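Local coordinates for phosphodiesterase (Candida albicans, PDB 6CPU), which is a largely helical member of the 3'5'-cyclic nucleotide phosphodiesterase family, of the HD clan, and holds a zinc and a magnesium ion, at residues Y235-Y240 / D281-C286; F287-R292 / K459-S464. All blocks are in the same frame, centred on the assembly; numbering follows the deposited sequence.

Contact 1: Y235-Y240 / D281-C286; sequences YLMIDY and DVLQAC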
ATOM      1  N   TYR A 235      -2.160   0.739 -12.544  1.00 20.02           N
ATOM      2  CA  TYR A 235      -1.665   1.163 -13.848  1.00 21.61           C
ATOM      3  C   TYR A 235      -2.746   1.957 -14.605  1.00 22.73           C
ATOM      4  O   TYR A 235      -2.474   3.027 -15.132  1.00 23.80           O
ATOM      5  CB  TYR A 235      -1.172  -0.039 -14.670  1.00 22.79           C
ATOM      6  CG  TYR A 235      -1.159   0.229 -16.154  1.00 24.34           C
ATOM      7  CD1 TYR A 235      -0.237   1.102 -16.716  1.00 25.53           C
ATOM      8  CD2 TYR A 235      -2.112  -0.347 -16.992  1.00 25.87           C
ATOM      9  CE1 TYR A 235      -0.244   1.368 -18.088  1.00 26.51           C
ATOM     10  CE2 TYR A 235      -2.123  -0.091 -18.354  1.00 26.35           C
ATOM     11  CZ  TYR A 235      -1.192   0.771 -18.894  1.00 27.81           C
ATOM     12  OH  TYR A 235      -1.224   1.017 -20.259  1.00 31.45           O
ATOM     13  N   LEU A 236      -3.968   1.438 -14.631  1.00 23.72           N
ATOM     14  CA  LEU A 236      -5.075   2.119 -15.311  1.00 23.84           C
ATOM     15  C   LEU A 236      -5.266   3.543 -14.795  1.00 23.81           C
ATOM     16  O   LEU A 236      -5.375   4.496 -15.572  1.00 24.03           O
ATOM     17  CB  LEU A 236      -6.377   1.331 -15.139  1.00 22.83           C
ATOM     18  CG  LEU A 236      -6.448   0.019 -15.908  1.00 23.43           C
ATOM     19  CD1 LEU A 236      -7.675  -0.768 -15.492  1.00 21.99           C
ATOM     20  CD2 LEU A 236      -6.421   0.260 -17.414  1.00 24.04           C
ATOM     21  N   MET A 237      -5.262   3.694 -13.476  1.00 23.06           N
ATOM     22  CA  MET A 237      -5.502   4.993 -12.861  1.00 24.07           C
ATOM     23  C   MET A 237      -4.362   5.984 -12.997  1.00 24.29           C
ATOM     24  O   MET A 237      -4.584   7.156 -13.330  1.00 24.30           O
ATOM     25  CB  MET A 237      -5.889   4.799 -11.405  1.00 23.57           C
ATOM     26  CG  MET A 237      -7.259   4.186 -11.285  1.00 24.74           C
ATOM     27  SD  MET A 237      -7.807   3.979  -9.592  1.00 24.88           S
ATOM     28  CE  MET A 237      -7.016   2.438  -9.129  1.00 24.90           C
ATOM     29  N   ILE A 238      -3.135   5.528 -12.768  1.00 23.42           N
ATOM     30  CA  ILE A 238      -1.986   6.416 -12.870  1.00 23.88           C
ATOM     31  C   ILE A 238      -1.656   6.780 -14.320  1.00 25.04           C
ATOM     32  O   ILE A 238      -1.347   7.938 -14.605  1.00 24.90           O
ATOM     33  CB  ILE A 238      -0.748   5.833 -12.155  1.00 23.94           C
ATOM     34  CG1 ILE A 238      -1.051   5.606 -10.667  1.00 23.55           C
ATOM     35  CG2 ILE A 238       0.452   6.744 -12.328  1.00 24.48           C
ATOM     36  CD1 ILE A 238      -1.246   6.860  -9.840  1.00 24.40           C
ATOM     37  N   ASP A 239      -1.709   5.814 -15.232  1.00 25.44           N
ATOM     38  CA  ASP A 239      -1.470   6.104 -16.651  1.00 27.32           C
ATOM     39  C   ASP A 239      -2.456   7.168 -17.136  1.00 27.35           C
ATOM     40  O   ASP A 239      -2.064   8.117 -17.818  1.00 28.17           O
ATOM     41  CB  ASP A 239      -1.584   4.832 -17.495  1.00 28.86           C
ATOM     42  CG  ASP A 239      -1.139   5.030 -18.947  1.00 31.10           C
ATOM     43  OD1 ASP A 239      -0.279   5.882 -19.221  1.00 32.37           O
ATOM     44  OD2 ASP A 239      -1.640   4.299 -19.825  1.00 35.12           O
ATOM     45  N   TYR A 240      -3.716   7.017 -16.740  1.00 27.78           N
ATOM     46  CA  TYR A 240      -4.804   7.929 -17.123  1.00 29.20           C
ATOM     47  C   TYR A 240      -4.541   9.359 -16.638  1.00 29.87           C
ATOM     48  O   TYR A 240      -4.751  10.320 -17.373  1.00 30.87           O
ATOM     49  CB  TYR A 240      -6.126   7.408 -16.554  1.00 28.55           C
ATOM     50  CG  TYR A 240      -7.380   8.056 -17.109  1.00 30.51           C
ATOM     51  CD1 TYR A 240      -7.821   7.771 -18.397  1.00 30.45           C
ATOM     52  CD2 TYR A 240      -8.147   8.927 -16.330  1.00 30.67           C
ATOM     53  CE1 TYR A 240      -8.980   8.349 -18.907  1.00 30.33           C
ATOM     54  CE2 TYR A 240      -9.315   9.507 -16.832  1.00 31.48           C
ATOM     55  CZ  TYR A 240      -9.724   9.206 -18.120  1.00 31.24           C
ATOM     56  OH  TYR A 240     -10.870   9.787 -18.625  1.00 32.64           O
ATOM     57  N   ASP A 281      -7.535   0.693  -3.004  1.00 21.74           N
ATOM     58  CA  ASP A 281      -8.866   1.193  -2.665  1.00 22.98           C
ATOM     59  C   ASP A 281      -8.874   2.702  -2.408  1.00 23.02           C
ATOM     60  O   ASP A 281      -9.712   3.427  -2.956  1.00 22.79           O
ATOM     61  CB  ASP A 281      -9.383   0.462  -1.444  1.00 22.83           C
ATOM     62  CG  ASP A 281     -10.809   0.817  -1.128  1.00 25.11           C
ATOM     63  OD1 ASP A 281     -11.685   0.557  -1.984  1.00 24.66           O
ATOM     64  OD2 ASP A 281     -11.039   1.341  -0.028  1.00 26.77           O
ATOM     65  N   VAL A 282      -7.941   3.185  -1.588  1.00 21.81           N
ATOM     66  CA  VAL A 282      -7.829   4.617  -1.293  1.00 22.22           C
ATOM     67  C   VAL A 282      -7.476   5.428  -2.540  1.00 22.48           C
ATOM     68  O   VAL A 282      -8.016   6.528  -2.779  1.00 23.05           O
ATOM     69  CB  VAL A 282      -6.804   4.890  -0.145  1.00 21.79           C
ATOM     70  CG1 VAL A 282      -6.532   6.373   0.021  1.00 22.51           C
ATOM     71  CG2 VAL A 282      -7.309   4.304   1.164  1.00 22.90           C
ATOM     72  N   LEU A 283      -6.590   4.886  -3.359  1.00 21.50           N
ATOM     73  CA  LEU A 283      -6.253   5.509  -4.636  1.00 21.19           C
ATOM     74  C   LEU A 283      -7.512   5.632  -5.517  1.00 21.65           C
ATOM     75  O   LEU A 283      -7.778   6.681  -6.120  1.00 21.04           O
ATOM     76  CB  LEU A 283      -5.185   4.672  -5.357  1.00 21.46           C
ATOM     77  CG  LEU A 283      -4.938   4.941  -6.841  1.00 22.08           C
ATOM     78  CD1 LEU A 283      -4.407   6.344  -7.047  1.00 22.91           C
ATOM     79  CD2 LEU A 283      -3.971   3.926  -7.427  1.00 22.99           C
ATOM     80  N   GLN A 284      -8.268   4.551  -5.573  1.00 24.05           N
ATOM     81  CA  GLN A 284      -9.481   4.488  -6.398  1.00 26.00           C
ATOM     82  C   GLN A 284     -10.561   5.456  -5.911  1.00 26.64           C
ATOM     83  O   GLN A 284     -11.264   6.052  -6.731  1.00 26.12           O
ATOM     84  CB  GLN A 284     -10.011   3.061  -6.431  1.00 26.13           C
ATOM     85  CG  GLN A 284     -11.052   2.794  -7.523  1.00 26.91           C
ATOM     86  CD  GLN A 284     -12.499   2.881  -7.035  1.00 28.22           C
ATOM     87  OE1 GLN A 284     -12.778   3.192  -5.864  1.00 25.77           O
ATOM     88  NE2 GLN A 284     -13.427   2.546  -7.929  1.00 27.72           N
ATOM     89  N   ALA A 285     -10.701   5.594  -4.590  1.00 26.73           N
ATOM     90  CA  ALA A 285     -11.585   6.620  -4.011  1.00 27.95           C
ATOM     91  C   ALA A 285     -11.158   8.004  -4.452  1.00 29.02           C
ATOM     92  O   ALA A 285     -11.973   8.774  -4.963  1.00 29.37           O
ATOM     93  CB  ALA A 285     -11.605   6.528  -2.496  1.00 28.06           C
ATOM     94  N   CYS A 286      -9.877   8.321  -4.271  1.00 28.80           N
ATOM     95  CA  CYS A 286      -9.328   9.598  -4.756  1.00 30.29           C
ATOM     96  C   CYS A 286      -9.610   9.784  -6.239  1.00 29.46           C
ATOM     97  O   CYS A 286      -9.994  10.873  -6.684  1.00 28.40           O
ATOM     98  CB  CYS A 286      -7.813   9.676  -4.545  1.00 33.26           C
ATOM     99  SG  CYS A 286      -7.320  10.228  -2.908  1.00 38.77           S
TER
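Met237 and Leu283 reach toward each other across the gap between helices 227-242 and 276-292, and their ends carry the apolar part of this contact. The methyl CE of Met237 lies 3.8 Å from Leu283 CD2. The bend at chi3 (-83°) swings only this methyl, which meets the leucine, while SD, set by the torsions before it, lies against Gln284. Next to this pair, Ile238 CD1 comes within 4.2 Å of Leu283 CD1, each branch of the leucine thus meeting a different residue. Leu343 of helix 336-348 touches both Ile238 and Leu283 and extends the apolar cluster.

The thioether makes a second kind of contact, against backbone and aliphatic stem: Met237 SD sits 3.6 Å from Gln284 CA and 4.0 Å from Gln284 CB. The glutamine then bends at chi2 and carries its amide away from the methionine. That buried amide is satisfied elsewhere, NE2 by the carbonyl oxygens of His217 and Val215 and OE1 by Arg468, which also forms a salt bridge with Asp281.

With axes 10.7 Å apart and inclined at 41°, the two segments are spaced by long side chains rather than by close backbone approach. This is buried helix-helix packing in the helical catalytic domain of the phosphodiesterase family, on the helix that supplies His278 to the zinc site.

Contact 2: F287-R292 / K459-S464; sequences FHFLIR and KCADIS. With ZN (zinc ion), chain B.
Phe289 places its CG beside the backbone N (chi1 -64°), and with chi2 at -18° the ring extends toward helix 446-462, leading with its CE2 corner. That corner meets the backbone and CB atoms of Cys460 and Ala461: CE2 is 3.6 Å from Cys460 CB and, near the plane of the ring, 3.6 Å from Ala461 N. The carbonyl carbon of Cys460 also lies in the ring plane, at the edge, so the phenyl group points at the peptide between the two residues instead of stacking on it. Ala461 CB, 4.1 Å from Phe289 CE2, completes the apolar contact, while the cysteine side chain also touches Phe541 and Val544 of helix 525-547.

The helix that receives the ring ends at the metal centre of the phosphodiesterase fold. One residue after Ala461, Asp462 binds the zinc ion through OD1 at 2.1 Å. His278, His349 and Asp350 bind the same ion, as do two waters. The second carboxylate oxygen, Asp462 OD2, accepts a hydrogen bond of 2.7 Å from one of those waters, water 1, giving the carboxylate one hold on the metal and another on its ligand.

Just beyond, Ile463 leaves helical geometry and the chain turns. Ala461 O takes two donors there, both from Ser464. The hydroxyl Ser464 OG lies 2.8 Å from Ala461 O, its approach tilted 19° from the carbonyl plane, and the backbone N of Ser464 is the other donor.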
ATOM      1  N   PHE A 287      -9.390   8.717  -6.996  1.00 28.22           N
ATOM      2  CA  PHE A 287      -9.609   8.731  -8.441  1.00 28.03           C
ATOM      3  C   PHE A 287     -11.051   9.159  -8.768  1.00 28.45           C
ATOM      4  O   PHE A 287     -11.265  10.050  -9.588  1.00 31.04           O
ATOM      5  CB  PHE A 287      -9.301   7.353  -9.016  1.00 27.31           C
ATOM      6  CG  PHE A 287      -9.158   7.323 -10.507  1.00 26.81           C
ATOM      7  CD1 PHE A 287      -8.098   7.958 -11.123  1.00 26.64           C
ATOM      8  CD2 PHE A 287     -10.067   6.629 -11.289  1.00 27.48           C
ATOM      9  CE1 PHE A 287      -7.942   7.921 -12.494  1.00 27.58           C
ATOM     10  CE2 PHE A 287      -9.918   6.582 -12.671  1.00 27.68           C
ATOM     11  CZ  PHE A 287      -8.857   7.235 -13.273  1.00 27.74           C
ATOM     12  N   HIS A 288     -12.021   8.550  -8.098  1.00 28.93           N
ATOM     13  CA  HIS A 288     -13.431   8.933  -8.299  1.00 31.16           C
ATOM     14  C   HIS A 288     -13.725  10.370  -7.850  1.00 33.41           C
ATOM     15  O   HIS A 288     -14.377  11.119  -8.594  1.00 32.51           O
ATOM     16  CB  HIS A 288     -14.384   7.947  -7.632  1.00 30.87           C
ATOM     17  CG  HIS A 288     -14.768   6.799  -8.512  1.00 32.66           C
ATOM     18  ND1 HIS A 288     -16.066   6.580  -8.928  1.00 31.29           N
ATOM     19  CD2 HIS A 288     -14.020   5.818  -9.075  1.00 31.61           C
ATOM     20  CE1 HIS A 288     -16.102   5.511  -9.702  1.00 32.28           C
ATOM     21  NE2 HIS A 288     -14.874   5.025  -9.801  1.00 33.74           N
ATOM     22  N   PHE A 289     -13.227  10.766  -6.672  1.00 32.69           N
ATOM     23  CA  PHE A 289     -13.369  12.156  -6.221  1.00 32.03           C
ATOM     24  C   PHE A 289     -12.888  13.127  -7.289  1.00 34.39           C
ATOM     25  O   PHE A 289     -13.597  14.073  -7.647  1.00 36.26           O
ATOM     26  CB  PHE A 289     -12.601  12.434  -4.913  1.00 31.86           C
ATOM     27  CG  PHE A 289     -13.092  11.656  -3.708  1.00 31.11           C
ATOM     28  CD1 PHE A 289     -14.342  11.057  -3.681  1.00 30.17           C
ATOM     29  CD2 PHE A 289     -12.289  11.557  -2.577  1.00 30.10           C
ATOM     30  CE1 PHE A 289     -14.779  10.362  -2.565  1.00 31.09           C
ATOM     31  CE2 PHE A 289     -12.722  10.870  -1.457  1.00 29.20           C
ATOM     32  CZ  PHE A 289     -13.961  10.267  -1.449  1.00 30.16           C
ATOM     33  N   LEU A 290     -11.688  12.891  -7.804  1.00 33.02           N
ATOM     34  CA  LEU A 290     -11.084  13.773  -8.789  1.00 34.75           C
ATOM     35  C   LEU A 290     -11.858  13.836 -10.115  1.00 36.02           C
ATOM     36  O   LEU A 290     -11.910  14.893 -10.750  1.00 38.35           O
ATOM     37  CB  LEU A 290      -9.636  13.364  -9.034  1.00 35.36           C
ATOM     38  CG  LEU A 290      -8.700  13.635  -7.843  1.00 35.22           C
ATOM     39  CD1 LEU A 290      -7.474  12.727  -7.881  1.00 34.95           C
ATOM     40  CD2 LEU A 290      -8.288  15.101  -7.814  1.00 35.48           C
ATOM     41  N   ILE A 291     -12.451  12.723 -10.532  1.00 36.43           N
ATOM     42  CA  ILE A 291     -13.292  12.731 -11.733  1.00 38.28           C
ATOM     43  C   ILE A 291     -14.534  13.583 -11.483  1.00 40.08           C
ATOM     44  O   ILE A 291     -14.817  14.512 -12.234  1.00 39.54           O
ATOM     45  CB  ILE A 291     -13.692  11.316 -12.179  1.00 37.82           C
ATOM     46  CG1 ILE A 291     -12.471  10.600 -12.768  1.00 37.24           C
ATOM     47  CG2 ILE A 291     -14.813  11.370 -13.217  1.00 37.53           C
ATOM     48  CD1 ILE A 291     -12.578   9.101 -12.702  1.00 38.14           C
ATOM     49  N   ARG A 292     -15.246  13.281 -10.403  1.00 41.27           N
ATOM     50  CA  ARG A 292     -16.476  13.992 -10.080  1.00 45.14           C
ATOM     51  C   ARG A 292     -16.255  15.481  -9.770  1.00 44.93           C
ATOM     52  O   ARG A 292     -17.193  16.274  -9.850  1.00 47.84           O
ATOM     53  CB  ARG A 292     -17.210  13.281  -8.945  1.00 47.37           C
ATOM     54  CG  ARG A 292     -17.705  11.900  -9.345  1.00 51.16           C
ATOM     55  CD  ARG A 292     -18.685  11.349  -8.332  1.00 54.19           C
ATOM     56  NE  ARG A 292     -18.982   9.930  -8.533  1.00 58.16           N
ATOM     57  CZ  ARG A 292     -19.841   9.443  -9.429  1.00 58.86           C
ATOM     58  NH1 ARG A 292     -20.506  10.247 -10.253  1.00 59.88           N
ATOM     59  NH2 ARG A 292     -20.028   8.129  -9.508  1.00 61.12           N
ATOM     60  N   LYS A 459      -7.774  12.396   3.088  1.00 28.21           N
ATOM     61  CA  LYS A 459      -8.435  12.005   4.344  1.00 28.98           C
ATOM     62  C   LYS A 459      -9.747  11.286   4.099  1.00 28.26           C
ATOM     63  O   LYS A 459     -10.043  10.271   4.732  1.00 29.29           O
ATOM     64  CB  LYS A 459      -8.691  13.217   5.243  1.00 30.22           C
ATOM     65  CG  LYS A 459      -7.495  13.611   6.089  1.00 30.84           C
ATOM     66  CD  LYS A 459      -7.764  14.863   6.922  1.00 31.36           C
ATOM     67  CE  LYS A 459      -8.848  14.626   7.961  1.00 31.48           C
ATOM     68  NZ  LYS A 459      -8.614  13.410   8.783  1.00 32.71           N
ATOM     69  N   CYS A 460     -10.549  11.846   3.200  1.00 31.10           N
ATOM     70  CA  CYS A 460     -11.851  11.265   2.864  1.00 30.95           C
ATOM     71  C   CYS A 460     -11.658   9.882   2.230  1.00 29.27           C
ATOM     72  O   CYS A 460     -12.312   8.912   2.617  1.00 30.75           O
ATOM     73  CB  CYS A 460     -12.622  12.201   1.933  1.00 32.25           C
ATOM     74  SG  CYS A 460     -13.347  13.643   2.777  1.00 35.89           S
ATOM     75  N   ALA A 461     -10.728   9.795   1.285  1.00 28.17           N
ATOM     76  CA  ALA A 461     -10.403   8.514   0.630  1.00 26.61           C
ATOM     77  C   ALA A 461      -9.958   7.458   1.631  1.00 27.85           C
ATOM     78  O   ALA A 461     -10.417   6.315   1.587  1.00 27.82           O
ATOM     79  CB  ALA A 461      -9.335   8.725  -0.428  1.00 27.05           C
ATOM     80  N   ASP A 462      -9.070   7.841   2.550  1.00 27.09           N
ATOM     81  CA  ASP A 462      -8.555   6.891   3.532  1.00 28.27           C
ATOM     82  C   ASP A 462      -9.645   6.304   4.435  1.00 29.50           C
ATOM     83  O   ASP A 462      -9.556   5.139   4.832  1.00 29.82           O
ATOM     84  CB  ASP A 462      -7.468   7.550   4.375  1.00 29.45           C
ATOM     85  CG  ASP A 462      -6.675   6.555   5.201  1.00 30.87           C
ATOM     86  OD1 ASP A 462      -6.421   5.398   4.760  1.00 30.52           O
ATOM     87  OD2 ASP A 462      -6.291   6.964   6.311  1.00 33.99           O
ATOM     88  N   ILE A 463     -10.672   7.094   4.763  1.00 28.62           N
ATOM     89  CA  ILE A 463     -11.763   6.601   5.622  1.00 29.14           C
ATOM     90  C   ILE A 463     -13.057   6.373   4.830  1.00 30.77           C
ATOM     91  O   ILE A 463     -14.159   6.485   5.375  1.00 30.43           O
ATOM     92  CB  ILE A 463     -12.017   7.527   6.849  1.00 30.25           C
ATOM     93  CG1 ILE A 463     -12.503   8.918   6.430  1.00 31.24           C
ATOM     94  CG2 ILE A 463     -10.757   7.653   7.693  1.00 30.59           C
ATOM     95  CD1 ILE A 463     -13.239   9.644   7.541  1.00 34.14           C
ATOM     96  N   SER A 464     -12.920   6.009   3.557  1.00 31.23           N
ATOM     97  CA  SER A 464     -14.069   5.925   2.647  1.00 30.92           C
ATOM     98  C   SER A 464     -14.859   4.624   2.745  1.00 30.83           C
ATOM     99  O   SER A 464     -15.887   4.487   2.072  1.00 33.21           O
ATOM    100  CB  SER A 464     -13.604   6.150   1.204  1.00 31.64           C
ATOM    101  OG  SER A 464     -12.774   5.083   0.772  1.00 32.90           O
TER
HETATM  102 ZN    ZN B 601      -4.828   4.114   5.084  1.00 34.92          ZN
HETATM  103  O   HOH W   1      -3.993   5.576   6.445  1.00 30.21           O
HETATM  104  O   HOH W   2      -5.730   3.242   6.905  1.00 34.55           O

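Both contacts are buried and share helix 276-292, contact 1 using its middle and contact 2 its C-terminal part; their centres lie 10 Å apart. Contact 1 joins it to helix 227-242 through aliphatic and thioether chains, whereas contact 2 sets an aromatic edge against the backbone and CB atoms of helix 446-462, whose end carries a zinc ligand. The two also touch directly: Cys286 SG and Val282 O each lie 3.5 Å from Ala461 CB, and Phe287 CZ packs 3.6 Å from Tyr240 CD2. Neighbouring residues of the shared helix therefore pack against both partner helices, with the metal chemistry confined to contact 2.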